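Dot/Icm T4SS effector (Legionella pneumophila subsp. pneumophila, PDB 4HFV) is of uncertain molecular function but is a putative effector delivered by the Dot/Icm type IV secretion system, possibly involved in metaeffector regulation of other effectors. Local coordinates at residues V7-L12 and L62-S67; K25-K30 and V42-R47; V76-A81 and I108-N113. All blocks are in the same frame, centred on the assembly; numbering follows the deposited sequence.

Contact 1: residues V7-L12 and L62-S67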
loop_
_atom_site.group_PDB
_atom_site.type_symbol
_atom_site.label_atom_id
_atom_site.label_comp_id
_atom_site.label_asym_id
_atom_site.label_seq_id
_atom_site.Cartn_x
_atom_site.Cartn_y
_atom_site.Cartn_z
ATOM N N VAL A 7 -7.053 22.711 -4.172
ATOM C CA VAL A 7 -7.081 23.923 -4.984
ATOM C C VAL A 7 -7.250 23.523 -6.452
ATOM O O VAL A 7 -6.524 22.663 -6.921
ATOM C CB VAL A 7 -5.761 24.734 -4.868
ATOM C CG1 VAL A 7 -5.855 26.028 -5.716
ATOM C CG2 VAL A 7 -5.458 25.077 -3.412
ATOM N N ALA A 8 -8.126 24.194 -7.203
ATOM C CA ALA A 8 -8.251 23.851 -8.629
ATOM C C ALA A 8 -6.897 23.895 -9.359
ATOM O O ALA A 8 -6.025 24.739 -9.067
ATOM C CB ALA A 8 -9.308 24.703 -9.330
ATOM N N TYR A 9 -6.693 22.942 -10.279
ATOM C CA TYR A 9 -5.391 22.796 -10.939
ATOM C C TYR A 9 -4.877 24.079 -11.659
ATOM O O TYR A 9 -3.704 24.472 -11.496
ATOM C CB TYR A 9 -5.435 21.636 -11.943
ATOM C CG TYR A 9 -4.165 21.502 -12.725
ATOM C CD1 TYR A 9 -3.065 20.892 -12.186
ATOM C CD2 TYR A 9 -4.062 22.028 -14.009
ATOM C CE1 TYR A 9 -1.877 20.799 -12.901
ATOM C CE2 TYR A 9 -2.881 21.944 -14.728
ATOM C CZ TYR A 9 -1.788 21.315 -14.169
ATOM O OH TYR A 9 -0.592 21.216 -14.894
ATOM N N GLU A 10 -5.699 24.719 -12.486
ATOM C CA GLU A 10 -5.151 25.867 -13.245
ATOM C C GLU A 10 -4.659 26.967 -12.317
ATOM O O GLU A 10 -3.589 27.556 -12.533
ATOM C CB GLU A 10 -6.149 26.416 -14.228
ATOM C CG GLU A 10 -6.456 25.460 -15.397
ATOM C CD GLU A 10 -5.217 25.114 -16.240
ATOM O OE1 GLU A 10 -4.368 26.005 -16.445
ATOM O OE2 GLU A 10 -5.099 23.950 -16.709
ATOM N N LYS A 11 -5.458 27.248 -11.294
ATOM C CA LYS A 11 -5.143 28.270 -10.324
ATOM C C LYS A 11 -3.846 27.926 -9.599
ATOM O O LYS A 11 -2.937 28.778 -9.485
ATOM C CB LYS A 11 -6.278 28.416 -9.329
ATOM C CG LYS A 11 -6.105 29.591 -8.397
ATOM C CD LYS A 11 -6.529 29.229 -7.016
ATOM C CE LYS A 11 -7.492 30.240 -6.451
ATOM N NZ LYS A 11 -6.812 31.262 -5.595
ATOM N N LEU A 12 -3.711 26.676 -9.160
ATOM C CA LEU A 12 -2.522 26.256 -8.426
ATOM C C LEU A 12 -1.283 26.311 -9.304
ATOM O O LEU A 12 -0.212 26.746 -8.867
ATOM C CB LEU A 12 -2.719 24.824 -7.842
ATOM C CG LEU A 12 -1.549 24.315 -7.001
ATOM C CD1 LEU A 12 -1.145 25.255 -5.873
ATOM C CD2 LEU A 12 -1.866 22.917 -6.431
ATOM N N LEU A 62 3.666 17.579 -17.463
ATOM C CA LEU A 62 3.157 16.231 -17.740
ATOM C C LEU A 62 1.636 16.201 -17.540
ATOM O O LEU A 62 0.888 15.643 -18.352
ATOM C CB LEU A 62 3.866 15.175 -16.874
ATOM C CG LEU A 62 5.357 14.896 -17.202
ATOM C CD1 LEU A 62 6.030 14.043 -16.111
ATOM C CD2 LEU A 62 5.517 14.260 -18.561
ATOM N N LEU A 63 1.171 16.815 -16.464
ATOM C CA LEU A 63 -0.272 16.911 -16.252
ATOM C C LEU A 63 -0.954 17.671 -17.388
ATOM O O LEU A 63 -2.012 17.256 -17.863
ATOM C CB LEU A 63 -0.566 17.536 -14.883
ATOM C CG LEU A 63 -0.120 16.672 -13.703
ATOM C CD1 LEU A 63 -0.131 17.397 -12.418
ATOM C CD2 LEU A 63 -0.997 15.368 -13.577
ATOM N N ASP A 64 -0.333 18.769 -17.832
ATOM C CA ASP A 64 -0.858 19.555 -18.941
ATOM C C ASP A 64 -1.023 18.679 -20.186
ATOM O O ASP A 64 -1.992 18.811 -20.897
ATOM C CB ASP A 64 0.076 20.704 -19.294
ATOM C CG ASP A 64 -0.015 21.880 -18.317
ATOM O OD1 ASP A 64 -0.815 21.825 -17.364
ATOM O OD2 ASP A 64 0.732 22.880 -18.516
ATOM N N ASN A 65 -0.071 17.778 -20.419
ATOM C CA ASN A 65 -0.109 16.855 -21.563
ATOM C C ASN A 65 -0.936 15.601 -21.297
ATOM O O ASN A 65 -1.023 14.717 -22.162
ATOM C CB ASN A 65 1.292 16.361 -21.904
ATOM C CG ASN A 65 2.225 17.450 -22.382
ATOM O OD1 ASN A 65 1.809 18.537 -22.774
ATOM N ND2 ASN A 65 3.521 17.139 -22.371
ATOM N N SER A 66 -1.495 15.465 -20.098
ATOM C CA SER A 66 -2.205 14.230 -19.776
ATOM C C SER A 66 -3.663 14.282 -20.220
ATOM O O SER A 66 -4.163 15.328 -20.622
ATOM C CB SER A 66 -2.112 13.910 -18.304
ATOM O OG SER A 66 -3.000 14.686 -17.544
ATOM N N SER A 67 -4.317 13.125 -20.164
ATOM C CA SER A 67 -5.743 13.015 -20.427
ATOM C C SER A 67 -6.541 13.015 -19.119
ATOM O O SER A 67 -7.731 12.678 -19.104
ATOM C CB SER A 67 -6.010 11.698 -21.179
ATOM O OG SER A 67 -5.487 10.577 -20.455
HETATM O O HOH W 1 -3.457 21.863 -18.315
#

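Contact 2: residues K25-K30 and V42-R47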
loop_
_atom_site.group_PDB
_atom_site.type_symbol
_atom_site.label_atom_id
_atom_site.label_comp_id
_atom_site.label_asym_id
_atom_site.label_seq_id
_atom_site.Cartn_x
_atom_site.Cartn_y
_atom_site.Cartn_z
ATOM N N LYS A 25 13.727 35.843 -9.339
ATOM C CA LYS A 25 13.979 37.258 -9.293
ATOM C C LYS A 25 14.591 37.696 -7.961
ATOM O O LYS A 25 15.290 38.700 -7.953
ATOM C CB LYS A 25 12.706 38.043 -9.640
ATOM C CG LYS A 25 12.454 38.122 -11.147
ATOM C CD LYS A 25 11.036 38.623 -11.463
ATOM C CE LYS A 25 10.820 38.871 -12.974
ATOM N NZ LYS A 25 9.474 39.473 -13.213
ATOM N N SER A 26 14.347 36.953 -6.870
ATOM C CA SER A 26 14.957 37.286 -5.571
ATOM C C SER A 26 16.469 37.109 -5.628
ATOM O O SER A 26 17.175 37.716 -4.852
ATOM C CB SER A 26 14.372 36.479 -4.387
ATOM O OG SER A 26 14.758 35.111 -4.440
ATOM N N HIS A 27 16.967 36.270 -6.534
ATOM C CA HIS A 27 18.426 36.166 -6.742
ATOM C C HIS A 27 18.924 37.141 -7.824
ATOM O O HIS A 27 19.998 37.734 -7.689
ATOM C CB HIS A 27 18.872 34.720 -7.087
ATOM C CG HIS A 27 20.336 34.609 -7.407
ATOM N ND1 HIS A 27 20.805 34.327 -8.673
ATOM C CD2 HIS A 27 21.436 34.792 -6.631
ATOM C CE1 HIS A 27 22.127 34.320 -8.659
ATOM N NE2 HIS A 27 22.535 34.609 -7.436
ATOM N N ASN A 28 18.142 37.319 -8.887
ATOM C CA ASN A 28 18.561 38.141 -10.005
ATOM C C ASN A 28 17.378 38.914 -10.543
ATOM O O ASN A 28 16.548 38.354 -11.261
ATOM C CB ASN A 28 19.171 37.286 -11.133
ATOM C CG ASN A 28 19.647 38.110 -12.322
ATOM O OD1 ASN A 28 19.664 39.349 -12.286
ATOM N ND2 ASN A 28 20.062 37.423 -13.383
ATOM N N GLU A 29 17.339 40.217 -10.233
ATOM C CA GLU A 29 16.149 41.015 -10.463
ATOM C C GLU A 29 15.998 41.216 -11.972
ATOM O O GLU A 29 14.913 41.499 -12.464
ATOM C CB GLU A 29 16.257 42.380 -9.765
ATOM C CG GLU A 29 17.343 43.265 -10.401
ATOM C CD GLU A 29 17.754 44.437 -9.540
ATOM O OE1 GLU A 29 18.353 44.178 -8.478
ATOM O OE2 GLU A 29 17.525 45.615 -9.946
ATOM N N LYS A 30 17.079 41.041 -12.707
ATOM C CA LYS A 30 17.038 41.224 -14.155
ATOM C C LYS A 30 16.820 39.922 -14.935
ATOM O O LYS A 30 16.894 39.935 -16.152
ATOM C CB LYS A 30 18.328 41.864 -14.661
ATOM C CG LYS A 30 18.611 43.223 -14.051
ATOM C CD LYS A 30 19.828 43.837 -14.676
ATOM C CE LYS A 30 20.244 45.068 -13.898
ATOM N NZ LYS A 30 21.361 45.701 -14.575
ATOM N N VAL A 42 15.978 28.263 -13.980
ATOM C CA VAL A 42 16.067 27.612 -12.695
ATOM C C VAL A 42 17.482 27.698 -12.145
ATOM O O VAL A 42 17.688 27.673 -10.939
ATOM C CB VAL A 42 15.666 26.125 -12.810
ATOM C CG1 VAL A 42 16.861 25.278 -13.321
ATOM C CG2 VAL A 42 15.165 25.629 -11.481
ATOM N N LYS A 43 18.461 27.788 -13.030
ATOM C CA LYS A 43 19.843 27.967 -12.616
ATOM C C LYS A 43 20.028 29.149 -11.619
ATOM O O LYS A 43 21.020 29.217 -10.880
ATOM C CB LYS A 43 20.700 28.171 -13.870
ATOM C CG LYS A 43 20.113 29.259 -14.804
ATOM C CD LYS A 43 20.988 29.589 -16.017
ATOM C CE LYS A 43 20.476 30.840 -16.748
ATOM N NZ LYS A 43 21.088 30.931 -18.110
ATOM N N GLU A 44 19.065 30.072 -11.596
ATOM C CA GLU A 44 19.148 31.255 -10.735
ATOM C C GLU A 44 18.835 30.997 -9.265
ATOM O O GLU A 44 19.263 31.771 -8.409
ATOM C CB GLU A 44 18.211 32.351 -11.252
ATOM C CG GLU A 44 18.580 32.856 -12.639
ATOM C CD GLU A 44 19.794 33.780 -12.668
ATOM O OE1 GLU A 44 20.477 34.046 -11.643
ATOM O OE2 GLU A 44 20.061 34.271 -13.761
ATOM N N VAL A 45 18.132 29.907 -8.973
ATOM C CA VAL A 45 17.756 29.588 -7.590
ATOM C C VAL A 45 18.817 28.717 -6.910
ATOM O O VAL A 45 19.718 28.187 -7.566
ATOM C CB VAL A 45 16.336 28.969 -7.518
ATOM C CG1 VAL A 45 15.346 29.851 -8.274
ATOM C CG2 VAL A 45 16.310 27.539 -8.057
ATOM N N SER A 46 18.747 28.614 -5.588
ATOM C CA SER A 46 19.756 27.860 -4.833
ATOM C C SER A 46 19.813 26.385 -5.241
ATOM O O SER A 46 18.830 25.817 -5.704
ATOM C CB SER A 46 19.466 27.948 -3.341
ATOM O OG SER A 46 18.318 27.175 -3.025
ATOM N N ARG A 47 20.963 25.754 -5.031
ATOM C CA ARG A 47 21.157 24.352 -5.426
ATOM C C ARG A 47 20.079 23.521 -4.762
ATOM O O ARG A 47 19.444 22.657 -5.375
ATOM C CB ARG A 47 22.578 23.885 -5.056
ATOM C CG ARG A 47 22.846 22.403 -5.320
ATOM C CD ARG A 47 24.340 22.087 -5.417
ATOM N NE ARG A 47 24.614 20.646 -5.492
ATOM C CZ ARG A 47 25.837 20.120 -5.555
ATOM N NH1 ARG A 47 26.895 20.918 -5.547
ATOM N NH2 ARG A 47 26.007 18.803 -5.621
#

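Contact 3: residues V76-A81 and I108-N113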
loop_
_atom_site.group_PDB
_atom_site.type_symbol
_atom_site.label_atom_id
_atom_site.label_comp_id
_atom_site.label_asym_id
_atom_site.label_seq_id
_atom_site.Cartn_x
_atom_site.Cartn_y
_atom_site.Cartn_z
ATOM N N VAL A 76 -2.935 15.496 -7.896
ATOM C CA VAL A 76 -1.498 15.363 -8.065
ATOM C C VAL A 76 -0.713 16.625 -7.739
ATOM O O VAL A 76 0.284 16.573 -6.973
ATOM C CB VAL A 76 -1.115 14.839 -9.450
ATOM C CG1 VAL A 76 0.419 14.786 -9.606
ATOM C CG2 VAL A 76 -1.732 13.412 -9.666
ATOM N N LEU A 77 -1.104 17.763 -8.311
ATOM C CA LEU A 77 -0.329 18.988 -8.087
ATOM C C LEU A 77 -0.424 19.442 -6.620
ATOM O O LEU A 77 0.582 19.806 -6.038
ATOM C CB LEU A 77 -0.698 20.095 -9.084
ATOM C CG LEU A 77 0.210 21.333 -9.106
ATOM C CD1 LEU A 77 1.714 21.020 -9.386
ATOM C CD2 LEU A 77 -0.298 22.353 -10.113
ATOM N N ASN A 78 -1.618 19.399 -6.017
ATOM C CA ASN A 78 -1.734 19.733 -4.600
ATOM C C ASN A 78 -0.829 18.847 -3.760
ATOM O O ASN A 78 -0.121 19.329 -2.884
ATOM C CB ASN A 78 -3.175 19.570 -4.104
ATOM C CG ASN A 78 -4.067 20.760 -4.447
ATOM O OD1 ASN A 78 -4.376 21.573 -3.585
ATOM N ND2 ASN A 78 -4.532 20.828 -5.674
ATOM N N ALA A 79 -0.884 17.533 -4.008
ATOM C CA ALA A 79 -0.043 16.599 -3.284
ATOM C C ALA A 79 1.445 16.967 -3.391
ATOM O O ALA A 79 2.159 16.968 -2.399
ATOM C CB ALA A 79 -0.273 15.106 -3.765
ATOM N N LEU A 80 1.940 17.217 -4.591
ATOM C CA LEU A 80 3.353 17.545 -4.723
ATOM C C LEU A 80 3.704 18.857 -4.016
ATOM O O LEU A 80 4.776 18.961 -3.424
ATOM C CB LEU A 80 3.735 17.687 -6.185
ATOM C CG LEU A 80 5.196 17.988 -6.468
ATOM C CD1 LEU A 80 6.107 16.933 -5.869
ATOM C CD2 LEU A 80 5.349 18.065 -7.976
ATOM N N ALA A 81 2.830 19.860 -4.107
ATOM C CA ALA A 81 3.132 21.130 -3.454
ATOM C C ALA A 81 3.181 20.884 -1.961
ATOM O O ALA A 81 4.099 21.356 -1.285
ATOM C CB ALA A 81 2.099 22.220 -3.784
ATOM N N ILE A 108 0.396 29.573 1.052
ATOM C CA ILE A 108 -0.564 30.456 0.387
ATOM C C ILE A 108 -1.205 29.809 -0.849
ATOM O O ILE A 108 -2.404 29.871 -1.003
ATOM C CB ILE A 108 0.075 31.813 -0.066
ATOM C CG1 ILE A 108 0.667 32.611 1.118
ATOM C CG2 ILE A 108 -0.943 32.654 -0.790
ATOM C CD1 ILE A 108 -0.312 32.941 2.153
ATOM N N SER A 109 -0.411 29.190 -1.710
ATOM C CA SER A 109 -0.927 28.602 -2.944
ATOM C C SER A 109 -1.956 27.527 -2.627
ATOM O O SER A 109 -2.953 27.365 -3.325
ATOM C CB SER A 109 0.200 27.993 -3.777
ATOM O OG SER A 109 1.017 28.995 -4.368
ATOM N N LEU A 110 -1.697 26.801 -1.560
ATOM C CA LEU A 110 -2.556 25.704 -1.137
ATOM C C LEU A 110 -3.782 26.188 -0.301
ATOM O O LEU A 110 -4.674 25.427 -0.010
ATOM C CB LEU A 110 -1.717 24.700 -0.377
ATOM C CG LEU A 110 -0.740 23.850 -1.208
ATOM C CD1 LEU A 110 0.231 23.040 -0.351
ATOM C CD2 LEU A 110 -1.543 22.925 -2.157
ATOM N N ASP A 111 -3.774 27.451 0.095
ATOM C CA ASP A 111 -4.833 28.046 0.919
ATOM C C ASP A 111 -4.980 27.319 2.250
ATOM O O ASP A 111 -6.087 27.188 2.793
ATOM C CB ASP A 111 -6.179 28.145 0.185
ATOM C CG ASP A 111 -7.160 29.124 0.878
ATOM O OD1 ASP A 111 -6.706 30.170 1.414
ATOM O OD2 ASP A 111 -8.363 28.823 0.925
ATOM N N LEU A 112 -3.842 26.935 2.816
ATOM C CA LEU A 112 -3.828 26.233 4.071
ATOM C C LEU A 112 -4.075 27.161 5.247
ATOM O O LEU A 112 -3.536 28.270 5.329
ATOM C CB LEU A 112 -2.496 25.492 4.258
ATOM C CG LEU A 112 -2.249 24.299 3.339
ATOM C CD1 LEU A 112 -0.783 23.921 3.441
ATOM C CD2 LEU A 112 -3.141 23.116 3.712
ATOM N N ASN A 113 -4.912 26.684 6.162
ATOM C CA ASN A 113 -5.282 27.437 7.367
ATOM C C ASN A 113 -5.818 26.467 8.422
ATOM O O ASN A 113 -5.973 25.255 8.159
ATOM C CB ASN A 113 -6.308 28.540 7.052
ATOM C CG ASN A 113 -7.620 27.989 6.482
ATOM O OD1 ASN A 113 -8.346 27.254 7.156
ATOM N ND2 ASN A 113 -7.929 28.351 5.240
#

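Contact 1: residues V7-L12 and L62-S67
Tyr9, in the first turn of helix 9-27, reaches across to Leu63 and Asp64 at the end of helix 49-64. The polar core is one direct bond, from Tyr9 OH to Asp64 OD1 at 2.6 Å. The acceptor sits at the ring edge, near the ring plane on the CE2 flank. Ring and carboxylate are turned almost perpendicular, 86° between their planes, and the hydroxyl meets OD1 from above the carboxylate plane, 45° out of it. Chi1 of 176° directs the Tyr9 ring at helix 49-64, and the length of the side chain carries OH to the carboxylate.

A water bridges the same oxygen to Glu10: it donates to Asp64 OD1 at 2.8 Å and to Glu10 OE2 at 3.1 Å, two acidic oxygens that stand 4.8 Å apart. The other carboxylate oxygen, OD2, forms a salt bridge with Lys13, one turn further along helix 9-27.

On the CE1 flank the contact is apolar: Leu63 CD1 lies 3.9 Å from Tyr9 CE1, oblique to the ring, and Leu63 CB is also close, 3.7 Å from the phenol oxygen OH. Leu77 and Lys73 of helix 70-90 also touch Tyr9, while Phe133 of helix 120-136 touches Leu63.

At the end of helix 49-64, Leu63 O accepts two bonds from Ser66: one from the backbone N and one from OG, the latter 2.8 Å away and in the carbonyl plane, on a lone pair.

The buried phenol thus has its hydroxyl satisfied by a carboxylate that also takes up a water and a lysine. Lys13 and the donated hydrogens would probably favour an ionised Asp64 despite the like charge of Glu10, whose OE2 has a long, weak ion pair with Lys73.

Contact 2: residues K25-K30 and V42-R47
The carboxylate of Glu44 faces two consecutive side chains, His27 and Asn28, and uses a different oxygen for each. His27 ND1 donates to Glu44 OE1 over 3.0 Å. This bond is bent, with an N-H...O angle of 138°; OE1 lies in the imidazole plane, and the nitrogen approaches nearly along the C-O axis of the acceptor. The bond from Asn28 ND2 to Glu44 OE2, 3.2 Å long, is much straighter, at 169°. OE2 lies in the plane of the amide, but the amide nitrogen comes from above the carboxylate plane. Asn28 CB adds a close approach to Glu44 OE1, 3.5 Å away. The backbone O of Glu44 is equally near His27 ND1, at 3.0 Å, yet the angle is too poor for a bond. His27 has two conformers, so its bond holds for one of them and is less certain than that of Asn28.

A bend in the Glu44 chain at chi2 (-75°) turns the carboxylate toward both donors, and the side chain also touches Ile24 of helix 9-27. The other end of the Asn28 amide is also held: OD1 accepts from Lys30 N at 3.1 Å, with the donor above the carbonyl plane. Behind Glu44, Val45 N bonds to Val42 O over 3.0 Å, closing the 3-10 turn, and Val45 packs on Leu23 and Ile24. Further on, Ser46 OG caps Arg49 N as helix 49-64 begins. A bound citrate, probably from the crystallisation liquor, lies about 6 Å from the His27 side chain.

Asn28 with Lys30 forms an Asx turn just past the helix, and the His-carboxylate bond beside it ties the loop before helix 49-64 back to the end of helix 9-27 at the protein surface.

Contact 3: residues V76-A81 and I108-N113
The backbones approach most closely at Asn78 and Leu110, whose CA atoms are 7.0 Å apart, where the middle of helix 70-90 passes the end of helix 101-109. Leu110 carries the contact. Both of its methyls meet Ala81, and CD2 also reaches Asn78, about one turn back on helix 70-90. CD1 rests 4.0 Å from Ala81 CB, with CD2 almost as near to the same methyl. CD2 also abuts Asn78, 3.4 Å from OD1 and 3.9 Å from the backbone O; the Leu110 and Asn78 side chains lie side by side, pointing opposite ways. In Leu110, chi1 of -72° sets CG opposite its own carbonyl carbon, and with chi2 at 170° the fork of methyls faces helix 70-90.

Just after Leu110 the chain leaves the helix in a Schellman motif. Asp111 has a positive phi (59°), and its N bonds to Ile108 O over 3.0 Å, part of the pair of bonds back into the last turn.

The amide of Asn78 is buried but engaged at both ends: ND2 donates to Ala74 O, one turn back in its own helix, and OD1 accepts from Val7 N. Leu110 therefore packs on a polar group whose hydrogen bonds are made to other residues. Met126 of helix 120-136 also touches Asn78, and Ser109 OG is hydrogen-bonded to Ser15 OG of helix 9-27.

In the fold
Contacts 1 and 3 are buried, while contact 2 lies at the surface, about 21 Å from the centre of the chain. Contacts 1 and 2 both use helix 9-27, one at its start and the other at its end; along the chain contact 2 is nested within the loop that contact 1 closes. Contacts 1 and 3 touch directly: Val7 N bonds to Asn78, Val7 and Leu12 pack on that contact, and Leu77 touches Tyr9. Chemistry follows place: contact 3, closest to the chain centre, is leucine packing on an alanine methyl and an asparagine amide, with no polar bond between its segments; contact 1 mixes a phenol-carboxylate bond with apolar contact, and contact 2 rests on polar and ionisable side chains.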